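Local atomic coordinates of galactan 1,3-beta-galactosidase (Phanerochaete chrysosporium, PDB entry 7BYS), a protein that probably hydrolyses beta-1,3-linked galactan from its chain end, as an exo-acting family 43 glycosidase that also carries a carbohydrate-binding module. Residues A[184-196]-A[242-254]. Numbering follows the deposited sequence.
Sequences ATLEAPGIVKHNG and QNAFDLPLGSNAI
Asn243 reaches across to the backbone of Ala188, its ND2 donating a nearly straight hydrogen bond to Ala188 O (3.0 Å, N-H...O 162°). CG lies anti to the backbone N (chi1 -167°), which turns the amide toward 184-196; its second N-H goes to Asp246 OD2 at 3.1 Å, on that oxygen's syn lone pair. Both acceptors lie close to the amide plane, so the two bonds fix the rotation of the Asn243 side chain. Packing is tight here: Ala188 CB sits 3.3 Å from Asn243 O and also rests against Gln242 CG, while Asp246 OD2 closes to 3.3 Å on Gly190 CA. Gln242 has its OE1 bound by Trp260; its NE2 makes a weak bond to Glu187 OE2 (3.4 Å), the two side chains crossing at about a right angle with their flat ends well turned out of each other's plane; Ser203 OG is another partner of NE2. Gln242 is a galactose-binding residue of this enzyme, though no sugar is bound in this apo structure, and Arg82 and Asp137, two more residues of that site, adjoin this end of the contact. Strands 189-194 and 242-249 belong to successive antiparallel sheets, neighbouring blades of the five-bladed beta-propeller of family 43 glycosidases. They run almost parallel, 7° between their directions, with axes 6.0 Å apart. Waters 1 and 2 bridge their backbones instead of direct pairing: water 1 donates to Pro189 O and Ala244 O, water 2 to Ile191 O and Asp246 O. Farther along, Val192 CG2 leans on Pro248 CD (3.8 Å) and more loosely on Ala253 CB. Beyond it the contact thins toward solvent at the type II' beta turn 249-252, where the His194 ring edge meets Ser251 O and water 3 links its ND1 to Gly250 O and Asn252 O.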
loop_
_atom_site.group_PDB
_atom_site.type_symbol
_atom_site.label_atom_id
_atom_site.label_comp_id
_atom_site.label_asym_id
_atom_site.label_seq_id
_atom_site.Cartn_x
_atom_site.Cartn_y
_atom_site.Cartn_z
ATOM N N ALA A 184 14.147 8.890 -15.876
ATOM C CA ALA A 184 14.083 8.389 -14.509
ATOM C C ALA A 184 13.183 7.169 -14.337
ATOM O O ALA A 184 13.343 6.446 -13.350
ATOM C CB ALA A 184 13.634 9.510 -13.576
ATOM N N THR A 185 12.255 6.928 -15.265
ATOM C CA THR A 185 11.321 5.793 -15.218
ATOM C C THR A 185 10.676 5.636 -13.843
ATOM O O THR A 185 10.665 4.554 -13.248
ATOM C CB THR A 185 11.938 4.471 -15.709
ATOM O OG1 THR A 185 12.970 4.030 -14.811
ATOM C CG2 THR A 185 12.487 4.615 -17.135
ATOM N N LEU A 186 10.129 6.732 -13.344
ATOM C CA LEU A 186 9.501 6.750 -12.031
ATOM C C LEU A 186 7.991 6.760 -12.175
ATOM O O LEU A 186 7.440 7.408 -13.072
ATOM C CB LEU A 186 9.941 7.974 -11.223
ATOM C CG LEU A 186 11.425 8.042 -10.835
ATOM C CD1 LEU A 186 11.765 9.397 -10.269
ATOM C CD2 LEU A 186 11.795 6.928 -9.862
ATOM N N GLU A 187 7.318 6.064 -11.267
ATOM C CA GLU A 187 5.864 6.144 -11.210
ATOM C C GLU A 187 5.424 6.079 -9.750
ATOM O O GLU A 187 6.233 6.231 -8.827
ATOM C CB GLU A 187 5.201 5.139 -12.159
ATOM C CG GLU A 187 5.433 3.693 -11.790
ATOM C CD GLU A 187 4.741 2.735 -12.759
ATOM O OE1 GLU A 187 4.193 3.191 -13.786
ATOM O OE2 GLU A 187 4.739 1.516 -12.493
ATOM N N ALA A 188 4.116 5.913 -9.540
ATOM C CA ALA A 188 3.515 5.878 -8.207
ATOM C C ALA A 188 4.062 6.959 -7.268
ATOM O O ALA A 188 4.526 6.657 -6.151
ATOM C CB ALA A 188 3.691 4.480 -7.606
ATOM N N PRO A 189 4.038 8.228 -7.670
ATOM C CA PRO A 189 4.670 9.267 -6.855
ATOM C C PRO A 189 3.794 9.730 -5.701
ATOM O O PRO A 189 2.567 9.628 -5.723
ATOM C CB PRO A 189 4.844 10.424 -7.848
ATOM C CG PRO A 189 3.667 10.270 -8.779
ATOM C CD PRO A 189 3.527 8.772 -8.946
ATOM N N GLY A 190 4.466 10.287 -4.697
ATOM C CA GLY A 190 3.825 11.156 -3.725
ATOM C C GLY A 190 4.867 12.056 -3.105
ATOM O O GLY A 190 6.051 11.709 -3.069
ATOM N N ILE A 191 4.436 13.227 -2.618
ATOM C CA ILE A 191 5.333 14.140 -1.912
ATOM C C ILE A 191 4.770 14.449 -0.534
ATOM O O ILE A 191 3.568 14.695 -0.374
ATOM C CB ILE A 191 5.640 15.443 -2.685
ATOM C CG1 ILE A 191 6.597 15.144 -3.848
ATOM C CG2 ILE A 191 6.189 16.540 -1.736
ATOM C CD1 ILE A 191 6.790 16.310 -4.830
ATOM N N VAL A 192 5.649 14.421 0.460
ATOM C CA VAL A 192 5.311 14.845 1.806
ATOM C C VAL A 192 6.374 15.828 2.276
ATOM O O VAL A 192 7.568 15.657 1.993
ATOM C CB VAL A 192 5.162 13.628 2.747
ATOM C CG1 VAL A 192 6.474 12.883 2.886
ATOM C CG2 VAL A 192 4.621 14.063 4.104
ATOM N N LYS A 193 5.940 16.878 2.968
ATOM C CA LYS A 193 6.892 17.815 3.530
ATOM C C LYS A 193 7.396 17.322 4.874
ATOM O O LYS A 193 6.700 16.618 5.616
ATOM C CB LYS A 193 6.266 19.187 3.722
ATOM C CG LYS A 193 5.994 19.878 2.431
ATOM C CD LYS A 193 5.625 21.336 2.677
ATOM C CE LYS A 193 6.861 22.216 2.729
ATOM N NZ LYS A 193 6.527 23.654 2.514
ATOM N N HIS A 194 8.624 17.705 5.184
ATOM C CA HIS A 194 9.225 17.383 6.470
ATOM C C HIS A 194 10.212 18.492 6.779
ATOM O O HIS A 194 11.183 18.668 6.040
ATOM C CB HIS A 194 9.939 16.036 6.397
ATOM C CG HIS A 194 10.802 15.744 7.581
ATOM N ND1 HIS A 194 10.294 15.286 8.777
ATOM C CD2 HIS A 194 12.142 15.837 7.751
ATOM C CE1 HIS A 194 11.284 15.117 9.637
ATOM N NE2 HIS A 194 12.416 15.444 9.039
ATOM N N ASN A 195 9.941 19.241 7.851
ATOM C CA ASN A 195 10.795 20.343 8.300
ATOM C C ASN A 195 11.117 21.310 7.160
ATOM O O ASN A 195 12.261 21.727 6.970
ATOM C CB ASN A 195 12.070 19.821 8.968
ATOM C CG ASN A 195 11.794 19.110 10.276
ATOM O OD1 ASN A 195 10.792 19.375 10.941
ATOM N ND2 ASN A 195 12.687 18.204 10.654
ATOM N N GLY A 196 10.091 21.660 6.385
ATOM C CA GLY A 196 10.231 22.610 5.305
ATOM C C GLY A 196 10.819 22.061 4.021
ATOM O O GLY A 196 10.843 22.784 3.014
ATOM N N GLN A 242 3.743 -1.065 -3.502
ATOM C CA GLN A 242 4.021 0.059 -4.385
ATOM C C GLN A 242 3.382 1.295 -3.777
ATOM O O GLN A 242 2.223 1.248 -3.349
ATOM C CB GLN A 242 3.435 -0.172 -5.777
ATOM C CG GLN A 242 3.815 0.926 -6.764
ATOM C CD GLN A 242 3.212 0.723 -8.131
ATOM O OE1 GLN A 242 2.132 0.155 -8.271
ATOM N NE2 GLN A 242 3.918 1.182 -9.164
ATOM N N ASN A 243 4.139 2.393 -3.748
ATOM C CA ASN A 243 3.672 3.631 -3.137
ATOM C C ASN A 243 2.311 4.045 -3.685
ATOM O O ASN A 243 2.025 3.891 -4.876
ATOM C CB ASN A 243 4.681 4.738 -3.439
ATOM C CG ASN A 243 4.452 5.965 -2.595
ATOM O OD1 ASN A 243 4.313 5.871 -1.380
ATOM N ND2 ASN A 243 4.425 7.128 -3.226
ATOM N N ALA A 244 1.483 4.602 -2.793
ATOM C CA ALA A 244 0.185 5.167 -3.166
ATOM C C ALA A 244 0.014 6.570 -2.588
ATOM O O ALA A 244 -0.383 7.501 -3.305
ATOM C CB ALA A 244 -0.975 4.286 -2.704
ATOM N N PHE A 245 0.332 6.753 -1.306
ATOM C CA PHE A 245 0.150 8.050 -0.665
ATOM C C PHE A 245 1.081 8.137 0.529
ATOM O O PHE A 245 1.284 7.144 1.239
ATOM C CB PHE A 245 -1.302 8.284 -0.210
ATOM C CG PHE A 245 -1.638 9.742 -0.040
ATOM C CD1 PHE A 245 -2.042 10.514 -1.130
ATOM C CD2 PHE A 245 -1.499 10.356 1.200
ATOM C CE1 PHE A 245 -2.319 11.869 -0.980
ATOM C CE2 PHE A 245 -1.773 11.709 1.353
ATOM C CZ PHE A 245 -2.184 12.459 0.267
ATOM N N ASP A 246 1.623 9.326 0.765
ATOM C CA ASP A 246 2.593 9.537 1.836
ATOM C C ASP A 246 2.038 10.643 2.723
ATOM O O ASP A 246 2.044 11.817 2.339
ATOM C CB ASP A 246 3.941 9.864 1.218
ATOM C CG ASP A 246 4.302 8.871 0.154
ATOM O OD1 ASP A 246 4.417 7.666 0.514
ATOM O OD2 ASP A 246 4.386 9.263 -1.028
ATOM N N LEU A 247 1.505 10.252 3.887
ATOM C CA LEU A 247 0.748 11.168 4.738
ATOM C C LEU A 247 1.651 11.727 5.825
ATOM O O LEU A 247 2.340 10.955 6.498
ATOM C CB LEU A 247 -0.408 10.412 5.387
ATOM C CG LEU A 247 -1.377 11.316 6.146
ATOM C CD1 LEU A 247 -2.252 12.097 5.188
ATOM C CD2 LEU A 247 -2.243 10.484 7.096
ATOM N N PRO A 248 1.685 13.038 6.061
ATOM C CA PRO A 248 2.480 13.544 7.189
ATOM C C PRO A 248 1.931 13.043 8.519
ATOM O O PRO A 248 0.729 12.843 8.682
ATOM C CB PRO A 248 2.357 15.070 7.070
ATOM C CG PRO A 248 1.259 15.323 6.130
ATOM C CD PRO A 248 1.048 14.108 5.279
ATOM N N LEU A 249 2.839 12.805 9.466
ATOM C CA LEU A 249 2.455 12.304 10.794
ATOM C C LEU A 249 3.490 12.844 11.785
ATOM O O LEU A 249 4.534 12.229 11.994
ATOM C CB LEU A 249 2.403 10.780 10.832
ATOM C CG LEU A 249 2.036 10.172 12.193
ATOM C CD1 LEU A 249 0.560 10.322 12.455
ATOM C CD2 LEU A 249 2.448 8.711 12.285
ATOM N N GLY A 250 3.202 14.017 12.361
ATOM C CA GLY A 250 4.151 14.611 13.294
ATOM C C GLY A 250 5.463 14.890 12.595
ATOM O O GLY A 250 5.496 15.427 11.483
ATOM N N SER A 251 6.567 14.508 13.230
ATOM C CA SER A 251 7.871 14.671 12.605
ATOM C C SER A 251 8.207 13.537 11.649
ATOM O O SER A 251 9.324 13.493 11.126
ATOM C CB SER A 251 8.967 14.816 13.659
ATOM O OG SER A 251 8.939 13.734 14.562
ATOM N N ASN A 252 7.263 12.632 11.401
ATOM C CA ASN A 252 7.464 11.538 10.462
ATOM C C ASN A 252 6.342 11.521 9.426
ATOM O O ASN A 252 5.798 12.569 9.071
ATOM C CB ASN A 252 7.599 10.215 11.224
ATOM C CG ASN A 252 8.734 10.249 12.249
ATOM O OD1 ASN A 252 9.910 10.281 11.890
ATOM N ND2 ASN A 252 8.375 10.264 13.531
ATOM N N ALA A 253 6.003 10.341 8.924
ATOM C CA ALA A 253 4.963 10.207 7.918
ATOM C C ALA A 253 4.484 8.763 7.946
ATOM O O ALA A 253 5.043 7.914 8.647
ATOM C CB ALA A 253 5.502 10.576 6.530
ATOM N N ILE A 254 3.435 8.492 7.172
ATOM C CA ILE A 254 2.956 7.135 6.952
ATOM C C ILE A 254 3.128 6.817 5.475
ATOM O O ILE A 254 2.620 7.547 4.610
ATOM C CB ILE A 254 1.488 6.975 7.348
ATOM C CG1 ILE A 254 1.302 7.344 8.818
ATOM C CG2 ILE A 254 1.032 5.540 7.063
ATOM C CD1 ILE A 254 -0.130 7.360 9.250
HETATM O O HOH W 1 0.667 10.045 -3.797
HETATM O O HOH W 2 1.302 14.010 0.949
HETATM O O HOH W 3 7.331 14.979 8.882
#